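PDB 5ITG: sorbitol dehydrogenase from Gluconobacter oxydans, which probably oxidises D-sorbitol to L-sorbose with NADP as the hydride acceptor. Local coordinates for residues F31-N35 and F36-H40; G328-K331 and N332-K336; F404-A407 and S408-M412; D453-D457 and L458-E462. One frame throughout, in Å; residues are numbered along the deposited sequence.

Contact 1: F31-N35 and F36-H40; sequences FGVGN and FFRAH
The Phe37 ring receives the carbonyl oxygen of Gly34 at its edge, close to the ring plane, with CD2 4.1 Å from that O. Val33 comes at the same ring obliquely, its CG1 3.9 Å from Phe37 CD2, while the ring of His30, which lies before these residues in the chain, also stacks on Phe37. Phe36 carries His40 CB over one face, 3.8 Å above the plane. Val33 CG1 is held anti to the backbone N (chi1 180°), which places this methyl where it also meets the Arg38 chain, 4.0 Å from CD. The aliphatic part of Arg38 packs against Gly34 O, its CG 3.3 Å away, and its guanidinium runs alongside the Asn35 amide with the planes 53° apart; NH2 is bonded to Leu253 O, and Tyr82 adds a cation-pi contact. Arg38 N donates to Gly34 O at 3.2 Å in a nearly straight bond, opening the first helical turn. A water accepts from Phe37 N at 3.0 Å and, weakly, from Gly34 N. Gly32, whose positive phi suits glycine, and an inverse gamma turn centred on Val33 bend the chain between strand 26-31 and helix 35-39, consistent with the glycine-rich strand-to-helix turn of a Rossmann dinucleotide-binding fold.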
loop_
_atom_site.group_PDB
_atom_site.type_symbol
_atom_site.label_atom_id
_atom_site.label_comp_id
_atom_site.label_asym_id
_atom_site.label_seq_id
_atom_site.Cartn_x
_atom_site.Cartn_y
_atom_site.Cartn_z
ATOM N N PHE A 31 -0.380 12.075 10.402
ATOM C CA PHE A 31 -1.487 11.451 11.122
ATOM C C PHE A 31 -1.464 9.939 10.896
ATOM O O PHE A 31 -1.468 9.478 9.759
ATOM C CB PHE A 31 -2.822 12.015 10.631
ATOM C CG PHE A 31 -3.185 13.346 11.236
ATOM C CD1 PHE A 31 -3.741 13.414 12.510
ATOM C CD2 PHE A 31 -2.971 14.530 10.534
ATOM C CE1 PHE A 31 -4.082 14.642 13.083
ATOM C CE2 PHE A 31 -3.308 15.767 11.098
ATOM C CZ PHE A 31 -3.865 15.821 12.377
ATOM N N GLY A 32 -1.452 9.174 11.984
ATOM C CA GLY A 32 -1.430 7.727 11.874
ATOM C C GLY A 32 -0.012 7.193 11.782
ATOM O O GLY A 32 0.463 6.852 10.698
ATOM N N VAL A 33 0.667 7.117 12.927
ATOM C CA VAL A 33 2.042 6.637 12.967
ATOM C C VAL A 33 2.113 5.113 13.036
ATOM O O VAL A 33 2.342 4.535 14.102
ATOM C CB VAL A 33 2.802 7.247 14.166
ATOM C CG1 VAL A 33 4.241 6.743 14.206
ATOM C CG2 VAL A 33 2.793 8.753 14.052
ATOM N N GLY A 34 1.912 4.476 11.887
ATOM C CA GLY A 34 1.959 3.028 11.811
ATOM C C GLY A 34 3.265 2.558 11.201
ATOM O O GLY A 34 4.111 3.370 10.808
ATOM N N ASN A 35 3.425 1.243 11.104
ATOM C CA ASN A 35 4.638 0.659 10.566
ATOM C C ASN A 35 4.993 1.103 9.154
ATOM O O ASN A 35 6.153 1.385 8.871
ATOM C CB ASN A 35 4.553 -0.864 10.587
ATOM C CG ASN A 35 4.344 -1.413 11.973
ATOM O OD1 ASN A 35 4.889 -0.894 12.944
ATOM N ND2 ASN A 35 3.558 -2.482 12.074
ATOM N N PHE A 36 4.006 1.156 8.267
ATOM C CA PHE A 36 4.283 1.549 6.894
ATOM C C PHE A 36 4.906 2.940 6.825
ATOM O O PHE A 36 5.908 3.151 6.129
ATOM C CB PHE A 36 3.008 1.512 6.051
ATOM C CG PHE A 36 3.250 1.814 4.602
ATOM C CD1 PHE A 36 4.037 0.965 3.831
ATOM C CD2 PHE A 36 2.734 2.964 4.018
ATOM C CE1 PHE A 36 4.307 1.263 2.495
ATOM C CE2 PHE A 36 2.999 3.270 2.683
ATOM C CZ PHE A 36 3.787 2.418 1.923
ATOM N N PHE A 37 4.304 3.887 7.538
ATOM C CA PHE A 37 4.798 5.262 7.580
ATOM C C PHE A 37 6.248 5.282 8.044
ATOM O O PHE A 37 7.106 5.920 7.436
ATOM C CB PHE A 37 3.960 6.110 8.553
ATOM C CG PHE A 37 4.709 7.294 9.117
ATOM C CD1 PHE A 37 4.983 8.402 8.324
ATOM C CD2 PHE A 37 5.211 7.262 10.417
ATOM C CE1 PHE A 37 5.752 9.465 8.817
ATOM C CE2 PHE A 37 5.984 8.322 10.921
ATOM C CZ PHE A 37 6.254 9.422 10.118
ATOM N N ARG A 38 6.514 4.571 9.132
ATOM C CA ARG A 38 7.847 4.532 9.709
ATOM C C ARG A 38 8.919 3.894 8.818
ATOM O O ARG A 38 10.101 4.220 8.949
ATOM C CB ARG A 38 7.780 3.822 11.055
ATOM C CG ARG A 38 6.896 4.541 12.060
ATOM C CD ARG A 38 6.574 3.617 13.219
ATOM N NE ARG A 38 7.798 3.196 13.873
ATOM C CZ ARG A 38 7.945 2.065 14.554
ATOM N NH1 ARG A 38 6.938 1.213 14.683
ATOM N NH2 ARG A 38 9.118 1.790 15.103
ATOM N N ALA A 39 8.508 3.006 7.913
ATOM C CA ALA A 39 9.447 2.326 7.018
ATOM C C ALA A 39 9.439 2.875 5.594
ATOM O O ALA A 39 10.279 2.502 4.773
ATOM C CB ALA A 39 9.138 0.826 6.990
ATOM N N HIS A 40 8.500 3.764 5.297
ATOM C CA HIS A 40 8.401 4.313 3.951
ATOM C C HIS A 40 8.572 5.831 3.962
ATOM O O HIS A 40 9.673 6.325 3.728
ATOM C CB HIS A 40 7.053 3.896 3.336
ATOM C CG HIS A 40 6.884 4.288 1.900
ATOM N ND1 HIS A 40 6.327 5.489 1.520
ATOM C CD2 HIS A 40 7.201 3.641 0.753
ATOM C CE1 HIS A 40 6.306 5.564 0.200
ATOM N NE2 HIS A 40 6.830 4.454 -0.290
HETATM O O HOH W 1 1.581 3.845 8.731
#

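Contact 2: G328-K331 and N332-K336; sequences GNLK and NYLNK
Leu330 and Leu334 lie side by side and point the same way, one turn apart on helix 324-338, an amphipathic alpha-helix of the C-terminal helical domain. Their CD1 methyls meet at 4.0 Å. The two chains reach this position by different first torsions: Leu330 swings CG opposite its own backbone N (chi1 171°), whereas Leu334 keeps CG beside its own backbone N, and this CG lies 3.4 Å from Leu330 O. With Tyr333 they form the buried side, Leu330 resting on Ile358 of helix 350-361 and Tyr333 on Ala300 and Met304 of helix 288-312. The more polar side is built on another principle, amides laid back along the preceding turn. Asn332 brings its CG to 3.0 Å from Gly328 O, but the angle is too poor for a hydrogen bond from ND2, and that oxygen is instead engaged by Asn332 N at 2.9 Å. Asn335 does much the same over Lys331, while its OD1 accepts from Arg354 NH1 on helix 350-361. Regular i to i+4 bonds underlie both sides; the straightest runs from Leu334 N to Leu330 O, with an N-H...O angle of 173°. Lys331 O is paired with Asn335 N at 2.8 Å, and Asn335 CG lies 3.2 Å from the same oxygen.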
loop_
_atom_site.group_PDB
_atom_site.type_symbol
_atom_site.label_atom_id
_atom_site.label_comp_id
_atom_site.label_asym_id
_atom_site.label_seq_id
_atom_site.Cartn_x
_atom_site.Cartn_y
_atom_site.Cartn_z
ATOM N N GLY A 328 8.471 -19.873 -14.715
ATOM C CA GLY A 328 8.578 -19.668 -16.149
ATOM C C GLY A 328 7.285 -19.127 -16.741
ATOM O O GLY A 328 7.307 -18.252 -17.615
ATOM N N ASN A 329 6.157 -19.641 -16.258
ATOM C CA ASN A 329 4.842 -19.218 -16.742
ATOM C C ASN A 329 4.601 -17.754 -16.381
ATOM O O ASN A 329 4.051 -16.999 -17.176
ATOM C CB ASN A 329 3.752 -20.101 -16.120
ATOM C CG ASN A 329 2.459 -20.112 -16.928
ATOM O OD1 ASN A 329 1.509 -20.805 -16.568
ATOM N ND2 ASN A 329 2.419 -19.369 -18.017
ATOM N N LEU A 330 5.004 -17.364 -15.170
ATOM C CA LEU A 330 4.849 -15.980 -14.715
ATOM C C LEU A 330 5.662 -15.046 -15.613
ATOM O O LEU A 330 5.170 -13.997 -16.042
ATOM C CB LEU A 330 5.321 -15.828 -13.260
ATOM C CG LEU A 330 5.425 -14.398 -12.708
ATOM C CD1 LEU A 330 4.066 -13.715 -12.810
ATOM C CD2 LEU A 330 5.902 -14.426 -11.245
ATOM N N LYS A 331 6.909 -15.425 -15.892
ATOM C CA LYS A 331 7.770 -14.605 -16.744
ATOM C C LYS A 331 7.210 -14.497 -18.157
ATOM O O LYS A 331 7.267 -13.432 -18.781
ATOM C CB LYS A 331 9.184 -15.190 -16.820
ATOM C CG LYS A 331 9.998 -15.095 -15.542
ATOM C CD LYS A 331 11.324 -15.804 -15.747
ATOM C CE LYS A 331 12.178 -15.783 -14.498
ATOM N NZ LYS A 331 13.462 -16.499 -14.740
ATOM N N ASN A 332 6.673 -15.596 -18.665
ATOM C CA ASN A 332 6.113 -15.600 -20.016
ATOM C C ASN A 332 4.871 -14.715 -20.103
ATOM O O ASN A 332 4.655 -14.039 -21.111
ATOM C CB ASN A 332 5.774 -17.031 -20.463
ATOM C CG ASN A 332 7.017 -17.901 -20.615
ATOM O OD1 ASN A 332 8.134 -17.392 -20.767
ATOM N ND2 ASN A 332 6.827 -19.218 -20.594
ATOM N N TYR A 333 4.048 -14.741 -19.058
ATOM C CA TYR A 333 2.843 -13.902 -19.003
ATOM C C TYR A 333 3.276 -12.427 -19.003
ATOM O O TYR A 333 2.790 -11.627 -19.796
ATOM C CB TYR A 333 2.053 -14.219 -17.726
ATOM C CG TYR A 333 0.895 -13.279 -17.410
ATOM C CD1 TYR A 333 -0.209 -13.181 -18.256
ATOM C CD2 TYR A 333 0.897 -12.513 -16.239
ATOM C CE1 TYR A 333 -1.298 -12.338 -17.941
ATOM C CE2 TYR A 333 -0.185 -11.668 -15.918
ATOM C CZ TYR A 333 -1.276 -11.590 -16.774
ATOM O OH TYR A 333 -2.345 -10.768 -16.459
ATOM N N LEU A 334 4.190 -12.070 -18.105
ATOM C CA LEU A 334 4.663 -10.698 -18.042
ATOM C C LEU A 334 5.347 -10.247 -19.334
ATOM O O LEU A 334 5.068 -9.157 -19.834
ATOM C CB LEU A 334 5.606 -10.519 -16.856
ATOM C CG LEU A 334 4.931 -10.691 -15.493
ATOM C CD1 LEU A 334 5.987 -10.586 -14.407
ATOM C CD2 LEU A 334 3.852 -9.620 -15.290
ATOM N N ASN A 335 6.221 -11.084 -19.886
ATOM C CA ASN A 335 6.938 -10.731 -21.123
ATOM C C ASN A 335 6.095 -10.694 -22.388
ATOM O O ASN A 335 6.211 -9.773 -23.200
ATOM C CB ASN A 335 8.091 -11.702 -21.382
ATOM C CG ASN A 335 9.231 -11.526 -20.414
ATOM O OD1 ASN A 335 9.519 -10.414 -19.976
ATOM N ND2 ASN A 335 9.904 -12.620 -20.090
ATOM N N LYS A 336 5.246 -11.697 -22.553
ATOM C CA LYS A 336 4.442 -11.811 -23.763
ATOM C C LYS A 336 3.050 -11.190 -23.772
ATOM O O LYS A 336 2.565 -10.781 -24.830
ATOM C CB LYS A 336 4.321 -13.287 -24.138
ATOM C CG LYS A 336 5.652 -14.019 -24.166
ATOM C CD LYS A 336 6.627 -13.389 -25.153
ATOM C CE LYS A 336 8.021 -13.997 -25.009
ATOM N NZ LYS A 336 9.041 -13.286 -25.847
#

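Contact 3: F404-A407 and S408-M412; sequences FGIA and SYLEM
A serine folded back onto the preceding turn of a buried alpha-helix defines this local contact, on helix 400-412 among the packed helices of the C-terminal domain. Ser408 gives Phe404 O two bonds: the backbone N at 2.9 Å and the side-chain OG at 3.0 Å. They approach from opposite faces of the carbonyl plane, OG 35° out of it. Rotation about chi1 (-73°) sets OG beside the serine's own N and thus back toward the earlier turn, where it also sits over one face of the Phe404 ring, displaced toward the rim and 3.3 Å from CZ. Two residues further along, Ile406 and Leu410 run side by side, with CG2 and CD1 touching at 4.1 Å, and Leu410 extends onto Phe452. Helix 288-312 covers the serine side through Pro308, and helix 461-477 lies against Ala407. The polar ends of the later residues look outward from the helix: Tyr409 OH bonds Glu427 and Tyr430, and Glu411 OE2 forms salt bridges with Arg471 and Arg475. Two arginines on one carboxylate oxygen would favour its charged form inside the protein. For Ser408, donation to Phe404 O satisfies a buried hydroxyl within its own helix, so its hydrogen is directed to the carbonyl rather than to the ring.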
loop_
_atom_site.group_PDB
_atom_site.type_symbol
_atom_site.label_atom_id
_atom_site.label_comp_id
_atom_site.label_asym_id
_atom_site.label_seq_id
_atom_site.Cartn_x
_atom_site.Cartn_y
_atom_site.Cartn_z
ATOM N N PHE A 404 -4.890 -19.729 -19.461
ATOM C CA PHE A 404 -4.341 -20.577 -18.410
ATOM C C PHE A 404 -4.589 -19.944 -17.040
ATOM O O PHE A 404 -4.933 -20.630 -16.074
ATOM C CB PHE A 404 -2.833 -20.781 -18.608
ATOM C CG PHE A 404 -2.170 -21.482 -17.457
ATOM C CD1 PHE A 404 -2.336 -22.851 -17.271
ATOM C CD2 PHE A 404 -1.456 -20.758 -16.505
ATOM C CE1 PHE A 404 -1.805 -23.492 -16.150
ATOM C CE2 PHE A 404 -0.923 -21.385 -15.381
ATOM C CZ PHE A 404 -1.102 -22.758 -15.202
ATOM N N GLY A 405 -4.405 -18.631 -16.949
ATOM C CA GLY A 405 -4.632 -17.967 -15.678
ATOM C C GLY A 405 -6.076 -18.128 -15.243
ATOM O O GLY A 405 -6.369 -18.412 -14.074
ATOM N N ILE A 406 -6.987 -17.950 -16.193
ATOM C CA ILE A 406 -8.416 -18.055 -15.916
ATOM C C ILE A 406 -8.802 -19.482 -15.536
ATOM O O ILE A 406 -9.526 -19.705 -14.558
ATOM C CB ILE A 406 -9.240 -17.586 -17.140
ATOM C CG1 ILE A 406 -9.039 -16.083 -17.342
ATOM C CG2 ILE A 406 -10.723 -17.880 -16.932
ATOM C CD1 ILE A 406 -9.523 -15.582 -18.706
ATOM N N ALA A 407 -8.298 -20.446 -16.298
ATOM C CA ALA A 407 -8.588 -21.854 -16.039
ATOM C C ALA A 407 -8.061 -22.282 -14.673
ATOM O O ALA A 407 -8.688 -23.093 -13.986
ATOM C CB ALA A 407 -7.978 -22.727 -17.136
ATOM N N SER A 408 -6.908 -21.738 -14.290
ATOM C CA SER A 408 -6.287 -22.046 -13.005
ATOM C C SER A 408 -7.130 -21.483 -11.870
ATOM O O SER A 408 -7.341 -22.143 -10.850
ATOM C CB SER A 408 -4.872 -21.455 -12.937
ATOM O OG SER A 408 -3.980 -22.193 -13.750
ATOM N N TYR A 409 -7.600 -20.254 -12.048
ATOM C CA TYR A 409 -8.447 -19.614 -11.058
ATOM C C TYR A 409 -9.711 -20.461 -10.860
ATOM O O TYR A 409 -10.090 -20.775 -9.727
ATOM C CB TYR A 409 -8.832 -18.201 -11.521
ATOM C CG TYR A 409 -9.878 -17.536 -10.648
ATOM C CD1 TYR A 409 -9.603 -17.196 -9.325
ATOM C CD2 TYR A 409 -11.154 -17.271 -11.143
ATOM C CE1 TYR A 409 -10.582 -16.609 -8.508
ATOM C CE2 TYR A 409 -12.135 -16.685 -10.340
ATOM C CZ TYR A 409 -11.844 -16.358 -9.026
ATOM O OH TYR A 409 -12.820 -15.792 -8.228
ATOM N N LEU A 410 -10.353 -20.833 -11.963
ATOM C CA LEU A 410 -11.578 -21.628 -11.899
ATOM C C LEU A 410 -11.374 -22.997 -11.256
ATOM O O LEU A 410 -12.223 -23.463 -10.496
ATOM C CB LEU A 410 -12.182 -21.785 -13.299
ATOM C CG LEU A 410 -12.716 -20.456 -13.846
ATOM C CD1 LEU A 410 -13.306 -20.649 -15.238
ATOM C CD2 LEU A 410 -13.762 -19.907 -12.877
ATOM N N GLU A 411 -10.255 -23.644 -11.558
ATOM C CA GLU A 411 -9.976 -24.941 -10.961
ATOM C C GLU A 411 -9.604 -24.781 -9.483
ATOM O O GLU A 411 -9.964 -25.616 -8.652
ATOM C CB GLU A 411 -8.868 -25.652 -11.739
ATOM C CG GLU A 411 -9.341 -26.174 -13.094
ATOM C CD GLU A 411 -10.469 -27.194 -12.958
ATOM O OE1 GLU A 411 -10.254 -28.222 -12.282
ATOM O OE2 GLU A 411 -11.564 -26.972 -13.527
HETATM N N MSE A 412 -8.903 -23.697 -9.151
HETATM C CA MSE A 412 -8.502 -23.439 -7.767
HETATM C C MSE A 412 -9.750 -23.302 -6.893
HETATM O O MSE A 412 -9.786 -23.750 -5.744
HETATM C CB MSE A 412 -7.661 -22.153 -7.692
HETATM C CG MSE A 412 -7.203 -21.753 -6.289
HETATM SE SE MSE A 412 -8.537 -20.772 -5.249
HETATM C CE MSE A 412 -8.711 -19.180 -6.373
#

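Contact 4: D453-D457 and L458-E462; sequences DGWRD and LDTSE
Trp455 and Thr460 meet across a type I beta turn, Trp455 to Leu458, that leads into helix 461-477. Thr460 presents its CG2 methyl to the indole edge, in the ring plane and 3.7 Å from CD1, and the two side chains cross at about a right angle. The same methyl lies 3.5 Å from Trp455 O. The turn is closed by Leu458 N bonding that oxygen at 3.1 Å; the donor stands well above the carbonyl plane, 48° out of it. Leu458 then lays its side chain alongside that of Asp457, CD2 being 4.0 Å from OD2.

Further out, helix 377-394 backs the turn. Trp455, with CG wedged between its backbone N and carbonyl carbon (chi1 57°), packs on Val381, Thr386 and Val389, while Arg390 forms a salt bridge with Asp457 OD1 and bonds Gly454 O. Arg456 takes Asp453 side-on, NE and NH2 sharing OD1, with that oxygen almost exactly in the guanidinium plane; the NE bond measures 2.8 Å, and NH2 also bonds Leu447 O. Thr460 occupies the N-cap position without using its side chain as a cap, OG1 pairing with Asp464 OD2. Just beside it, Ser461 OG donates to Asp459 OD1 at 2.6 Å, on the syn lone pair of that oxygen.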
loop_
_atom_site.group_PDB
_atom_site.type_symbol
_atom_site.label_atom_id
_atom_site.label_comp_id
_atom_site.label_asym_id
_atom_site.label_seq_id
_atom_site.Cartn_x
_atom_site.Cartn_y
_atom_site.Cartn_z
ATOM N N ASP A 453 -16.407 -10.361 -15.894
ATOM C CA ASP A 453 -17.315 -9.367 -16.469
ATOM C C ASP A 453 -16.636 -8.182 -17.156
ATOM O O ASP A 453 -17.223 -7.564 -18.045
ATOM C CB ASP A 453 -18.267 -8.822 -15.396
ATOM C CG ASP A 453 -19.347 -9.820 -15.001
ATOM O OD1 ASP A 453 -19.449 -10.876 -15.647
ATOM O OD2 ASP A 453 -20.098 -9.538 -14.043
ATOM N N GLY A 454 -15.413 -7.864 -16.738
ATOM C CA GLY A 454 -14.695 -6.737 -17.309
ATOM C C GLY A 454 -14.431 -6.793 -18.806
ATOM O O GLY A 454 -14.191 -5.757 -19.433
ATOM N N TRP A 455 -14.457 -7.991 -19.383
ATOM C CA TRP A 455 -14.215 -8.130 -20.814
ATOM C C TRP A 455 -15.329 -8.875 -21.537
ATOM O O TRP A 455 -15.222 -9.164 -22.730
ATOM C CB TRP A 455 -12.874 -8.830 -21.062
ATOM C CG TRP A 455 -12.731 -10.187 -20.424
ATOM C CD1 TRP A 455 -13.200 -11.378 -20.903
ATOM C CD2 TRP A 455 -12.026 -10.487 -19.217
ATOM N NE1 TRP A 455 -12.823 -12.409 -20.067
ATOM C CE2 TRP A 455 -12.100 -11.888 -19.024
ATOM C CE3 TRP A 455 -11.334 -9.711 -18.276
ATOM C CZ2 TRP A 455 -11.506 -12.525 -17.929
ATOM C CZ3 TRP A 455 -10.744 -10.349 -17.182
ATOM C CH2 TRP A 455 -10.836 -11.746 -17.024
ATOM N N ARG A 456 -16.413 -9.141 -20.818
ATOM C CA ARG A 456 -17.543 -9.881 -21.368
ATOM C C ARG A 456 -18.224 -9.215 -22.570
ATOM O O ARG A 456 -18.871 -9.894 -23.364
ATOM C CB ARG A 456 -18.565 -10.151 -20.260
ATOM C CG ARG A 456 -19.436 -11.369 -20.513
ATOM C CD ARG A 456 -20.400 -11.616 -19.363
ATOM N NE ARG A 456 -19.739 -12.066 -18.137
ATOM C CZ ARG A 456 -19.154 -13.252 -17.984
ATOM N NH1 ARG A 456 -19.134 -14.123 -18.983
ATOM N NH2 ARG A 456 -18.604 -13.577 -16.822
ATOM N N ASP A 457 -18.072 -7.902 -22.719
ATOM C CA ASP A 457 -18.694 -7.201 -23.842
ATOM C C ASP A 457 -18.029 -7.541 -25.176
ATOM O O ASP A 457 -18.640 -7.417 -26.239
ATOM C CB ASP A 457 -18.671 -5.685 -23.613
ATOM C CG ASP A 457 -17.283 -5.157 -23.305
ATOM O OD1 ASP A 457 -16.699 -5.574 -22.284
ATOM O OD2 ASP A 457 -16.781 -4.321 -24.085
ATOM N N LEU A 458 -16.776 -7.978 -25.112
ATOM C CA LEU A 458 -16.025 -8.351 -26.304
ATOM C C LEU A 458 -16.383 -9.777 -26.725
ATOM O O LEU A 458 -17.118 -10.476 -26.028
ATOM C CB LEU A 458 -14.525 -8.274 -26.012
ATOM C CG LEU A 458 -14.016 -6.906 -25.552
ATOM C CD1 LEU A 458 -12.578 -7.027 -25.072
ATOM C CD2 LEU A 458 -14.130 -5.910 -26.700
ATOM N N ASP A 459 -15.864 -10.206 -27.870
ATOM C CA ASP A 459 -16.120 -11.562 -28.339
ATOM C C ASP A 459 -15.164 -12.511 -27.626
ATOM O O ASP A 459 -14.035 -12.710 -28.060
ATOM C CB ASP A 459 -15.926 -11.663 -29.852
ATOM C CG ASP A 459 -15.922 -13.104 -30.340
ATOM O OD1 ASP A 459 -16.744 -13.906 -29.846
ATOM O OD2 ASP A 459 -15.098 -13.428 -31.222
ATOM N N THR A 460 -15.637 -13.093 -26.532
ATOM C CA THR A 460 -14.841 -14.009 -25.723
ATOM C C THR A 460 -14.929 -15.471 -26.169
ATOM O O THR A 460 -14.527 -16.375 -25.432
ATOM C CB THR A 460 -15.281 -13.929 -24.249
ATOM O OG1 THR A 460 -16.610 -14.447 -24.119
ATOM C CG2 THR A 460 -15.279 -12.475 -23.770
ATOM N N SER A 461 -15.450 -15.702 -27.372
ATOM C CA SER A 461 -15.597 -17.058 -27.899
ATOM C C SER A 461 -14.317 -17.892 -27.883
ATOM O O SER A 461 -14.285 -18.986 -27.313
ATOM C CB SER A 461 -16.137 -17.006 -29.332
ATOM O OG SER A 461 -17.393 -16.353 -29.366
ATOM N N GLU A 462 -13.270 -17.382 -28.520
ATOM C CA GLU A 462 -11.999 -18.091 -28.591
ATOM C C GLU A 462 -11.360 -18.266 -27.214
ATOM O O GLU A 462 -10.826 -19.329 -26.897
ATOM C CB GLU A 462 -11.032 -17.345 -29.515
ATOM C CG GLU A 462 -9.953 -18.234 -30.110
ATOM C CD GLU A 462 -8.968 -17.457 -30.962
ATOM O OE1 GLU A 462 -9.415 -16.574 -31.733
ATOM O OE2 GLU A 462 -7.750 -17.733 -30.869
#

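Contact 1 stands alone in the Rossmann part of the chain, its centre 34 Å or more from those of the others, whereas contacts 2, 3 and 4 share the C-terminal domain. Contact 3 is fully buried, contacts 1 and 2 partly so, and contact 4 lies at the surface. The helices of contacts 2 and 3 pack together through Asn329 and Phe404; contact 3 reaches contact 4 where Ile406 CD1 touches Trp455 CZ2. Chemistry follows place: the buried helix hides its hydroxyl and carboxylate in internal bonds, the amphipathic one sets leucines on its buried side and the Asn332 and Asn335 amides on the more exposed one, the surface turn joins its halves by a backbone bond and a methyl on the indole edge, with salt bridges around it, and contact 1 combines a glycine-rich turn, a first helical bond and a shared water.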